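Local coordinates for protein QdtA (Thermoanaerobacterium thermosaccharolyticum, PDB 4O9E) that belongs to the WxcM-like family of the cupin clan, small beta-sandwich proteins, and holds thymidine-5'-diphosphate and thymine in this crystal structure, at residues A[72-77]-A[127-132]; A[66-71]-A[79-84]; A[48-53]-A[96-101]. All blocks are in the same frame, centred on the assembly; numbering follows the deposited sequence.

Contact 1: residues A[72-77]-A[127-132]; sequences KIPDEE and FYIDEA. With TDR (thymine), chain D.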
loop_
_atom_site.group_PDB
_atom_site.type_symbol
_atom_site.label_atom_id
_atom_site.label_comp_id
_atom_site.label_asym_id
_atom_site.label_seq_id
_atom_site.Cartn_x
_atom_site.Cartn_y
_atom_site.Cartn_z
ATOM N N LYS A 72 8.767 18.803 11.135
ATOM C CA LYS A 72 9.407 19.737 12.047
ATOM C C LYS A 72 10.326 18.968 12.952
ATOM O O LYS A 72 9.945 17.915 13.457
ATOM C CB LYS A 72 8.345 20.342 12.962
ATOM C CG LYS A 72 7.301 21.161 12.223
ATOM C CD LYS A 72 6.171 21.662 13.110
ATOM C CE LYS A 72 6.720 22.276 14.387
ATOM N NZ LYS A 72 5.826 23.416 14.706
ATOM N N ILE A 73 11.494 19.541 13.179
ATOM C CA ILE A 73 12.327 19.175 14.308
ATOM C C ILE A 73 12.707 20.538 14.891
ATOM O O ILE A 73 12.436 21.548 14.241
ATOM C CB ILE A 73 13.558 18.377 13.846
ATOM C CG1 ILE A 73 14.474 19.178 12.925
ATOM C CG2 ILE A 73 13.137 17.123 13.087
ATOM C CD1 ILE A 73 15.846 18.584 12.686
ATOM N N PRO A 74 13.276 20.588 16.105
ATOM C CA PRO A 74 13.563 21.887 16.717
ATOM C C PRO A 74 14.306 22.794 15.753
ATOM O O PRO A 74 15.326 22.408 15.188
ATOM C CB PRO A 74 14.424 21.505 17.918
ATOM C CG PRO A 74 13.782 20.214 18.335
ATOM C CD PRO A 74 13.658 19.498 17.016
ATOM N N ASP A 75 13.736 23.969 15.517
ATOM C CA ASP A 75 14.417 25.011 14.758
ATOM C C ASP A 75 14.306 24.767 13.259
ATOM O O ASP A 75 14.994 25.441 12.502
ATOM C CB ASP A 75 15.912 25.093 15.114
ATOM C CG ASP A 75 16.187 25.558 16.545
ATOM O OD1 ASP A 75 15.384 26.335 17.103
ATOM O OD2 ASP A 75 17.252 25.209 17.107
ATOM N N GLU A 76 13.485 23.833 12.786
ATOM C CA GLU A 76 13.578 23.538 11.368
ATOM C C GLU A 76 12.250 23.010 10.879
ATOM O O GLU A 76 11.651 22.129 11.495
ATOM C CB GLU A 76 14.668 22.490 11.140
ATOM C CG GLU A 76 15.082 22.376 9.689
ATOM C CD GLU A 76 15.619 23.698 9.180
ATOM O OE1 GLU A 76 15.002 24.212 8.224
ATOM O OE2 GLU A 76 16.595 24.216 9.771
ATOM N N GLU A 77 11.764 23.544 9.770
ATOM C CA GLU A 77 10.450 23.077 9.342
ATOM C C GLU A 77 10.444 23.054 7.832
ATOM O O GLU A 77 11.100 23.895 7.215
ATOM C CB GLU A 77 9.316 23.872 9.993
ATOM C CG GLU A 77 8.210 24.264 9.037
ATOM C CD GLU A 77 6.934 24.707 9.717
ATOM O OE1 GLU A 77 6.006 25.027 8.954
ATOM O OE2 GLU A 77 6.827 24.736 10.959
ATOM N N PHE A 127 6.423 17.456 25.150
ATOM C CA PHE A 127 7.312 16.323 25.412
ATOM C C PHE A 127 8.082 16.030 24.124
ATOM O O PHE A 127 9.307 15.857 24.158
ATOM C CB PHE A 127 6.564 15.139 26.041
ATOM C CG PHE A 127 7.433 13.925 26.278
ATOM C CD1 PHE A 127 8.394 13.918 27.287
ATOM C CD2 PHE A 127 7.286 12.771 25.501
ATOM C CE1 PHE A 127 9.185 12.801 27.510
ATOM C CE2 PHE A 127 8.071 11.646 25.720
ATOM C CZ PHE A 127 9.036 11.672 26.714
ATOM N N TYR A 128 7.447 16.108 22.957
ATOM C CA TYR A 128 8.229 16.047 21.714
ATOM C C TYR A 128 9.456 16.977 21.693
ATOM O O TYR A 128 10.590 16.546 21.460
ATOM C CB TYR A 128 7.369 16.299 20.474
ATOM C CG TYR A 128 8.286 16.384 19.274
ATOM C CD1 TYR A 128 8.922 15.236 18.793
ATOM C CD2 TYR A 128 8.608 17.613 18.698
ATOM C CE1 TYR A 128 9.838 15.312 17.766
ATOM C CE2 TYR A 128 9.499 17.688 17.655
ATOM C CZ TYR A 128 10.111 16.540 17.199
ATOM O OH TYR A 128 11.026 16.650 16.191
ATOM N N ILE A 129 9.247 18.281 21.876
ATOM C CA ILE A 129 10.348 19.235 21.793
ATOM C C ILE A 129 11.372 18.914 22.868
ATOM O O ILE A 129 12.554 18.993 22.603
ATOM C CB ILE A 129 9.857 20.698 21.892
ATOM C CG1 ILE A 129 9.087 21.093 20.624
ATOM C CG2 ILE A 129 10.968 21.675 22.257
ATOM C CD1 ILE A 129 9.860 21.349 19.351
ATOM N N ASP A 130 10.966 18.539 24.071
ATOM C CA ASP A 130 11.981 18.178 25.064
ATOM C C ASP A 130 12.851 16.987 24.640
ATOM O O ASP A 130 14.048 16.944 24.934
ATOM C CB ASP A 130 11.324 17.725 26.371
ATOM C CG ASP A 130 10.874 18.868 27.258
ATOM O OD1 ASP A 130 11.273 20.029 27.029
ATOM O OD2 ASP A 130 10.135 18.579 28.224
ATOM N N GLU A 131 12.235 15.979 24.026
ATOM C CA GLU A 131 12.998 14.784 23.651
ATOM C C GLU A 131 13.836 15.096 22.429
ATOM O O GLU A 131 14.990 14.680 22.368
ATOM C CB GLU A 131 12.091 13.587 23.361
ATOM C CG GLU A 131 11.406 12.990 24.578
ATOM C CD GLU A 131 12.442 12.456 25.549
ATOM O OE1 GLU A 131 13.124 11.468 25.203
ATOM O OE2 GLU A 131 12.619 13.085 26.614
ATOM N N ALA A 132 13.284 15.869 21.492
ATOM C CA ALA A 132 14.016 16.215 20.277
ATOM C C ALA A 132 15.161 17.181 20.541
ATOM O O ALA A 132 16.175 17.161 19.837
ATOM C CB ALA A 132 13.097 16.815 19.219
HETATM N N1 TDR D . 1.774 23.527 18.394
HETATM C C2 TDR D . 1.462 22.441 17.685
HETATM O O2 TDR D . 0.653 21.603 18.141
HETATM N N3 TDR D . 2.024 22.254 16.488
HETATM C C4 TDR D . 2.887 23.139 15.978
HETATM O O4 TDR D . 3.332 22.845 14.847
HETATM C C5 TDR D . 3.257 24.360 16.754
HETATM C CM5 TDR D . 4.193 25.489 16.406
HETATM C C6 TDR D . 2.632 24.470 17.984
#
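Pro74 and Ala132 meet where the turn of a beta hairpin is laid against the C-terminal helix, at one end of this cupin's beta-sandwich. Strands 67-73 and 76-82 are joined by a type II turn from Ile73 to Glu76, and Pro74, at the second position of that turn, presents the CG-CD side of its ring to the helix. The methyl of Ala132 sits beside that ring edge, with CB 3.5 Å from Pro74 CD and almost as near to CG. Nearly one helical turn earlier Ile129 reaches over with its end, CD1 lying 4.2 Å from Pro74 CG. The proline thus touches two aliphatic side chains of helix 125-136, and Phe136 of the same helix as well.

Tyr128 carries the rest of the contact. With CG anti to the backbone N (chi1 173°), its ring is sent toward the end of strand 67-73. There Tyr128 OH comes to 3.2 Å from Lys72 O and 3.4 Å from Ile73 CA, which lies near the ring plane at the edge. The hydroxyl's hydrogen bond, however, goes to the carbonyl oxygen of Leu94, and this anchors the phenol end. The side chain of Ile73 leads away from Tyr128 and packs on Leu2, Tyr3 and Val95, and on Phe136 further along the helix.

Lys72 runs along another side of the hairpin, toward a bound thymine. Its chain bends at chi3 (47°) and again at chi4 (144°), and the ammonium reaches the ligand: Lys72 NZ donates to thymine O4 at 2.6 Å.

Contact 2: residues A[66-71]-A[79-84]; sequences SVKIRL and IIELND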
loop_
_atom_site.group_PDB
_atom_site.type_symbol
_atom_site.label_atom_id
_atom_site.label_comp_id
_atom_site.label_asym_id
_atom_site.label_seq_id
_atom_site.Cartn_x
_atom_site.Cartn_y
_atom_site.Cartn_z
ATOM N N SER A 66 -2.803 14.505 -4.189
ATOM C CA SER A 66 -1.668 15.175 -3.572
ATOM C C SER A 66 -2.036 15.477 -2.131
ATOM O O SER A 66 -3.215 15.564 -1.757
ATOM C CB SER A 66 -1.315 16.441 -4.366
ATOM O OG SER A 66 -1.385 17.554 -3.500
ATOM N N VAL A 67 -0.976 15.537 -1.334
ATOM C CA VAL A 67 -1.052 15.792 0.092
ATOM C C VAL A 67 0.235 16.502 0.495
ATOM O O VAL A 67 1.307 16.369 -0.109
ATOM C CB VAL A 67 -1.405 14.525 0.888
ATOM C CG1 VAL A 67 -0.347 13.451 0.643
ATOM C CG2 VAL A 67 -1.525 14.857 2.360
ATOM N N LYS A 68 0.091 17.406 1.451
ATOM C CA LYS A 68 1.279 18.069 1.965
ATOM C C LYS A 68 1.604 17.540 3.350
ATOM O O LYS A 68 0.710 17.484 4.183
ATOM C CB LYS A 68 1.001 19.559 2.122
ATOM C CG LYS A 68 0.804 20.261 0.788
ATOM C CD LYS A 68 0.754 21.776 0.981
ATOM C CE LYS A 68 0.978 22.467 -0.348
ATOM N NZ LYS A 68 -0.167 22.083 -1.209
ATOM N N ILE A 69 2.895 17.393 3.619
ATOM C CA ILE A 69 3.426 16.885 4.888
ATOM C C ILE A 69 4.322 17.971 5.474
ATOM O O ILE A 69 5.340 18.378 4.885
ATOM C CB ILE A 69 4.263 15.602 4.684
ATOM C CG1 ILE A 69 3.559 14.584 3.781
ATOM C CG2 ILE A 69 4.721 14.989 5.999
ATOM C CD1 ILE A 69 2.206 14.056 4.216
ATOM N N ARG A 70 3.893 18.438 6.638
ATOM C CA ARG A 70 4.651 19.424 7.406
ATOM C C ARG A 70 5.480 18.632 8.405
ATOM O O ARG A 70 4.919 17.981 9.293
ATOM C CB ARG A 70 3.747 20.380 8.190
ATOM C CG ARG A 70 4.482 21.324 9.132
ATOM C CD ARG A 70 3.558 22.340 9.801
ATOM N NE ARG A 70 2.733 22.992 8.782
ATOM C CZ ARG A 70 1.429 22.821 8.599
ATOM N NH1 ARG A 70 0.696 22.057 9.409
ATOM N NH2 ARG A 70 0.864 23.445 7.574
ATOM N N LEU A 71 6.787 18.760 8.228
ATOM C CA LEU A 71 7.795 18.124 9.052
ATOM C C LEU A 71 8.553 19.145 9.874
ATOM O O LEU A 71 8.973 20.189 9.372
ATOM C CB LEU A 71 8.820 17.439 8.155
ATOM C CG LEU A 71 8.292 16.465 7.112
ATOM C CD1 LEU A 71 9.439 16.108 6.186
ATOM C CD2 LEU A 71 7.651 15.257 7.781
ATOM N N ILE A 79 7.910 21.840 4.317
ATOM C CA ILE A 79 6.662 21.281 3.857
ATOM C C ILE A 79 7.033 20.518 2.603
ATOM O O ILE A 79 7.634 21.088 1.707
ATOM C CB ILE A 79 5.566 22.315 3.566
ATOM C CG1 ILE A 79 5.127 22.985 4.861
ATOM C CG2 ILE A 79 4.346 21.619 2.983
ATOM C CD1 ILE A 79 4.446 24.303 4.583
ATOM N N ILE A 80 6.615 19.257 2.533
ATOM C CA ILE A 80 6.790 18.495 1.305
ATOM C C ILE A 80 5.452 18.095 0.707
ATOM O O ILE A 80 4.659 17.458 1.395
ATOM C CB ILE A 80 7.558 17.201 1.613
ATOM C CG1 ILE A 80 8.783 17.528 2.461
ATOM C CG2 ILE A 80 7.921 16.526 0.302
ATOM C CD1 ILE A 80 9.958 18.087 1.679
ATOM N N GLU A 81 5.210 18.429 -0.558
ATOM C CA GLU A 81 4.016 17.958 -1.243
ATOM C C GLU A 81 4.261 16.589 -1.855
ATOM O O GLU A 81 5.196 16.444 -2.627
ATOM C CB GLU A 81 3.622 18.833 -2.432
ATOM C CG GLU A 81 2.334 18.337 -3.072
ATOM C CD GLU A 81 1.750 19.298 -4.097
ATOM O OE1 GLU A 81 1.886 20.518 -3.896
ATOM O OE2 GLU A 81 1.171 18.847 -5.107
ATOM N N LEU A 82 3.387 15.625 -1.597
ATOM C CA LEU A 82 3.566 14.303 -2.186
ATOM C C LEU A 82 2.494 14.169 -3.272
ATOM O O LEU A 82 1.293 14.256 -3.017
ATOM C CB LEU A 82 3.429 13.229 -1.094
ATOM C CG LEU A 82 4.505 13.139 0.004
ATOM C CD1 LEU A 82 4.195 11.976 0.934
ATOM C CD2 LEU A 82 5.936 13.051 -0.516
ATOM N N ASN A 83 2.922 13.923 -4.506
ATOM C CA ASN A 83 1.958 13.826 -5.590
ATOM C C ASN A 83 2.422 12.846 -6.652
ATOM O O ASN A 83 1.829 12.789 -7.731
ATOM C CB ASN A 83 1.848 15.226 -6.196
ATOM C CG ASN A 83 3.212 15.764 -6.570
ATOM O OD1 ASN A 83 4.099 15.019 -6.963
ATOM N ND2 ASN A 83 3.425 17.049 -6.353
ATOM N N ASP A 84 3.457 12.067 -6.345
ATOM C CA ASP A 84 4.001 11.104 -7.291
ATOM C C ASP A 84 4.032 9.712 -6.646
ATOM O O ASP A 84 4.766 9.523 -5.688
ATOM C CB ASP A 84 5.409 11.565 -7.637
ATOM C CG ASP A 84 6.081 10.686 -8.647
ATOM O OD1 ASP A 84 5.713 9.507 -8.820
ATOM O OD2 ASP A 84 7.021 11.188 -9.284
#
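The carbonyl oxygen of Val67 is held from the facing strand by two groups: Leu82 N donates to Val67 O at 2.7 Å, and Glu81 CA brings a C-H to the same oxygen at 3.3 Å. In this antiparallel hairpin the pattern recurs at Ile69, whose O accepts from Ile80 N at 2.8 Å and takes a C-H from Ile79 CA. Val67 with Leu82 and Ile69 with Ile80 are hydrogen-bonded pairs; Lys68 with Glu81 between them and Arg70 with Ile79 beyond are non-hydrogen-bonded.

The two faces differ. On one, Val67 and Leu82 lie side by side and point the same way, while Leu82 CD1 crosses to Ile69 CG1 at 3.9 Å and Leu71 CD1 reaches Ile80 CG1. On the other, Ile79 CG2 packs 4.0 Å from Lys68 CB. Next to it chi1 of -177° and an extended chain carry Glu81 OE2 to 3.3 Å from Ser66 OG, a weak and unsettled bond. Asn83 ND2 bonds Glu81 OE2 at 3.1 Å, coming from above the carboxylate plane, and Lys68 NZ forms a long salt bridge with Glu81 OE1 at 3.7 Å.

Strand 76-82 is an outer strand of its sheet, and strand 67-73 separates it from strand 96-100. The face of Val67, Ile69 and Leu82 is buried in the sandwich, against Leu60 and Cys62 of strand 58-64 and Leu89 of strand 87-91.

Contact 3: residues A[48-53]-A[96-101]; sequences RGYHSH and WREMFD. Unlike the reference sequence in segment 48-53: Ser52 (reference Ala). With TYD (thymidine-5'-diphosphate), chain C; TDR (thymine), chain D.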
loop_
_atom_site.group_PDB
_atom_site.type_symbol
_atom_site.label_atom_id
_atom_site.label_comp_id
_atom_site.label_asym_id
_atom_site.label_seq_id
_atom_site.Cartn_x
_atom_site.Cartn_y
_atom_site.Cartn_z
ATOM N N ARG A 48 -4.205 16.236 9.781
ATOM C CA ARG A 48 -4.031 14.918 10.367
ATOM C C ARG A 48 -2.617 14.939 10.902
ATOM O O ARG A 48 -1.836 15.816 10.550
ATOM C CB ARG A 48 -4.149 13.851 9.281
ATOM C CG ARG A 48 -5.595 13.525 8.945
ATOM C CD ARG A 48 -5.706 12.206 8.207
ATOM N NE ARG A 48 -5.375 11.106 9.108
ATOM C CZ ARG A 48 -6.235 10.229 9.610
ATOM N NH1 ARG A 48 -5.797 9.277 10.432
ATOM N NH2 ARG A 48 -7.528 10.305 9.334
ATOM N N GLY A 49 -2.295 14.011 11.792
ATOM C CA GLY A 49 -0.955 14.002 12.349
ATOM C C GLY A 49 -0.836 14.586 13.741
ATOM O O GLY A 49 -1.541 14.198 14.670
ATOM N N TYR A 50 0.162 15.447 13.908
ATOM C CA TYR A 50 0.470 16.035 15.215
ATOM C C TYR A 50 1.073 14.988 16.149
ATOM O O TYR A 50 0.595 14.694 17.249
ATOM C CB TYR A 50 -0.767 16.641 15.869
ATOM C CG TYR A 50 -1.468 17.702 15.044
ATOM C CD1 TYR A 50 -0.943 18.990 14.944
ATOM C CD2 TYR A 50 -2.674 17.424 14.401
ATOM C CE1 TYR A 50 -1.584 19.966 14.203
ATOM C CE2 TYR A 50 -3.336 18.402 13.681
ATOM C CZ TYR A 50 -2.778 19.666 13.588
ATOM O OH TYR A 50 -3.413 20.658 12.875
ATOM N N HIS A 51 2.160 14.398 15.677
ATOM C CA HIS A 51 2.884 13.479 16.529
ATOM C C HIS A 51 4.203 13.153 15.880
ATOM O O HIS A 51 4.477 13.520 14.738
ATOM C CB HIS A 51 2.100 12.191 16.741
ATOM C CG HIS A 51 1.595 11.552 15.487
ATOM N ND1 HIS A 51 2.425 10.941 14.577
ATOM C CD2 HIS A 51 0.332 11.354 15.040
ATOM C CE1 HIS A 51 1.703 10.389 13.619
ATOM N NE2 HIS A 51 0.430 10.647 13.865
ATOM N N SER A 52 4.958 12.411 16.671
ATOM C CA SER A 52 6.237 11.837 16.306
ATOM C C SER A 52 6.209 10.376 16.748
ATOM O O SER A 52 5.234 9.914 17.348
ATOM C CB SER A 52 7.346 12.462 17.148
ATOM O OG SER A 52 8.503 12.356 16.344
ATOM N N HIS A 53 7.342 9.725 16.518
ATOM C CA HIS A 53 7.555 8.383 17.014
ATOM C C HIS A 53 8.936 8.263 17.603
ATOM O O HIS A 53 9.896 8.841 17.120
ATOM C CB HIS A 53 7.364 7.357 15.895
ATOM C CG HIS A 53 5.931 7.040 15.640
ATOM N ND1 HIS A 53 5.180 7.716 14.703
ATOM C CD2 HIS A 53 5.121 6.093 16.169
ATOM C CE1 HIS A 53 3.955 7.220 14.695
ATOM N NE2 HIS A 53 3.887 6.247 15.587
ATOM N N TRP A 96 8.545 15.472 13.925
ATOM C CA TRP A 96 7.149 15.759 14.202
ATOM C C TRP A 96 6.437 15.903 12.867
ATOM O O TRP A 96 6.929 16.490 11.911
ATOM C CB TRP A 96 7.031 16.985 15.123
ATOM C CG TRP A 96 5.609 17.455 15.404
ATOM C CD1 TRP A 96 4.838 18.266 14.602
ATOM C CD2 TRP A 96 4.784 17.114 16.520
ATOM N NE1 TRP A 96 3.586 18.427 15.140
ATOM C CE2 TRP A 96 3.552 17.800 16.354
ATOM C CE3 TRP A 96 4.983 16.362 17.679
ATOM C CZ2 TRP A 96 2.502 17.681 17.253
ATOM C CZ3 TRP A 96 3.961 16.293 18.596
ATOM C CH2 TRP A 96 2.737 16.955 18.389
ATOM N N ARG A 97 5.269 15.300 12.699
ATOM C CA ARG A 97 4.634 15.616 11.433
ATOM C C ARG A 97 3.151 15.957 11.476
ATOM O O ARG A 97 2.431 15.490 12.350
ATOM C CB ARG A 97 4.828 14.494 10.430
ATOM C CG ARG A 97 4.132 13.196 10.782
ATOM C CD ARG A 97 4.114 12.354 9.523
ATOM N NE ARG A 97 3.204 11.221 9.644
ATOM C CZ ARG A 97 3.475 10.160 10.387
ATOM N NH1 ARG A 97 4.644 10.132 11.017
ATOM N NH2 ARG A 97 2.596 9.163 10.428
ATOM N N GLU A 98 2.722 16.647 10.422
ATOM C CA GLU A 98 1.321 17.005 10.257
ATOM C C GLU A 98 1.061 16.885 8.767
ATOM O O GLU A 98 1.966 17.034 7.952
ATOM C CB GLU A 98 1.015 18.398 10.816
ATOM C CG GLU A 98 1.372 18.614 12.281
ATOM C CD GLU A 98 1.570 20.072 12.683
ATOM O OE1 GLU A 98 1.252 20.924 11.834
ATOM O OE2 GLU A 98 2.048 20.372 13.806
ATOM N N MET A 99 -0.149 16.463 8.420
ATOM C CA MET A 99 -0.491 16.238 7.018
ATOM C C MET A 99 -1.739 17.053 6.672
ATOM O O MET A 99 -2.708 17.090 7.433
ATOM C CB MET A 99 -0.745 14.752 6.795
ATOM C CG MET A 99 0.454 13.911 7.229
ATOM S SD MET A 99 0.230 13.170 8.854
ATOM C CE MET A 99 -0.768 11.792 8.286
ATOM N N PHE A 100 -1.710 17.732 5.535
ATOM C CA PHE A 100 -2.837 18.611 5.255
ATOM C C PHE A 100 -2.967 18.760 3.756
ATOM O O PHE A 100 -2.103 18.307 3.003
ATOM C CB PHE A 100 -2.700 19.933 6.015
ATOM C CG PHE A 100 -1.577 20.801 5.533
ATOM C CD1 PHE A 100 -1.822 21.869 4.690
ATOM C CD2 PHE A 100 -0.281 20.573 5.954
ATOM C CE1 PHE A 100 -0.783 22.658 4.232
ATOM C CE2 PHE A 100 0.756 21.355 5.494
ATOM C CZ PHE A 100 0.507 22.416 4.651
ATOM N N ASP A 101 -4.059 19.398 3.343
ATOM C CA ASP A 101 -4.251 19.673 1.928
ATOM C C ASP A 101 -4.369 18.384 1.119
ATOM O O ASP A 101 -3.928 18.290 -0.025
ATOM C CB ASP A 101 -3.131 20.549 1.371
ATOM C CG ASP A 101 -3.455 22.035 1.469
ATOM O OD1 ASP A 101 -4.251 22.427 2.350
ATOM O OD2 ASP A 101 -2.836 22.756 0.663
HETATM P PA TYD C . -3.088 8.324 13.998
HETATM O O1A TYD C . -3.380 8.846 15.376
HETATM O O2A TYD C . -1.790 7.624 13.638
HETATM O O3A TYD C . -3.573 9.186 12.723
HETATM P PB TYD C . -2.798 10.337 11.889
HETATM O O1B TYD C . -3.458 11.592 12.438
HETATM O O2B TYD C . -3.210 10.028 10.481
HETATM O O3B TYD C . -1.307 10.235 12.139
HETATM O "O5'" TYD C . -4.299 7.272 14.021
HETATM C "C5'" TYD C . -5.704 7.472 14.065
HETATM C "C4'" TYD C . -6.275 6.242 14.768
HETATM O "O4'" TYD C . -6.042 5.001 14.096
HETATM C "C3'" TYD C . -5.663 6.029 16.142
HETATM O "O3'" TYD C . -6.772 5.825 17.011
HETATM C "C2'" TYD C . -4.903 4.710 16.165
HETATM C "C1'" TYD C . -5.471 3.998 14.945
HETATM N N1 TYD C . -4.436 3.235 14.240
HETATM C C2 TYD C . -4.408 1.900 14.255
HETATM O O2 TYD C . -5.287 1.262 14.857
HETATM N N3 TYD C . -3.498 1.203 13.550
HETATM C C4 TYD C . -2.513 1.863 12.913
HETATM O O4 TYD C . -1.629 1.208 12.340
HETATM C C5 TYD C . -2.494 3.248 12.905
HETATM C C5M TYD C . -1.475 4.049 12.149
HETATM C C6 TYD C . -3.501 3.922 13.579
HETATM N N1 TDR D . 1.774 23.527 18.394
HETATM C C2 TDR D . 1.462 22.441 17.685
HETATM O O2 TDR D . 0.653 21.603 18.141
HETATM N N3 TDR D . 2.024 22.254 16.488
HETATM C C4 TDR D . 2.887 23.139 15.978
HETATM O O4 TDR D . 3.332 22.845 14.847
HETATM C C5 TDR D . 3.257 24.360 16.754
HETATM C CM5 TDR D . 4.193 25.489 16.406
HETATM C C6 TDR D . 2.632 24.470 17.984
#
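Arg48 opens the pairing with Met99, and its side chain, followed outward, passes from protein to ligand. CB lies 4.1 Å from Met99 CE; CD comes close to the diphosphate of thymidine-5'-diphosphate; then NE and NH1 clasp one oxygen, Arg48 NE at 2.8 Å and NH1 at 2.7 Å from O2B, which lies in the guanidinium plane at its edge. A bend at chi3 (69°) turns the group to the phosphate. NH2 bonds the carbonyl of Tyr17 of the second subunit.

The same diphosphate receives Gly49 N and His51 NE2, the latter 2.5 Å from O3B, shorter than is usual and of doubtful exact length. Arg35, Tyr121 and Arg123 complete this ligand pocket with further hydrogen bonds. His51 also stands over Arg97: CE1 is above one face of the guanidinium, the two planes nearly perpendicular (86°). Between Gly49 and His51 the register slips by one, a G1 bulge in which Tyr50 N bonds Arg97 O and Arg97 N bonds His51 O.

On the reverse face the indole of Trp96 lies flat against the bulged backbone, with Tyr50 C 3.2 Å from Trp96 CZ2. Trp96 NE1 donates in its ring plane to Glu98 OE2 at 2.8 Å, fixing a carboxylate whose OE1 is salt-bridged to Arg70 and whose OE2 also accepts from N3 of thymine. Tyr50 crosses Glu98 at about a right angle, the ring and carboxylate planes 39° apart and CD1 3.5 Å from Glu98 OE2.

Strand 96-100 is flanked by 47-53 and 67-73, while helix 125-136 packs Tyr128 on Trp96.

Overall arrangement
All three contacts draw on one antiparallel sheet of the cupin sandwich, contact 1 through its hairpin turn. Contact 2 builds that hairpin, contact 1 fastens the turn to the C-terminal helix, and contact 3 continues the sheet toward the thymidine-5'-diphosphate. Centres of contacts 2 and 3 are about 11 Å apart, joined by Arg70 NH1 to Glu98 OE1 at 2.7 Å and by Ile69 packing on Met99. Contacts 1 and 3, about 13 Å between centres, share the thymine, and Lys72 O is 2.9 Å from Trp96 N. Contact 1 meets the thymine through Lys72 NZ, and the side chain of Arg70 in contact 2 lies about 5 Å from it.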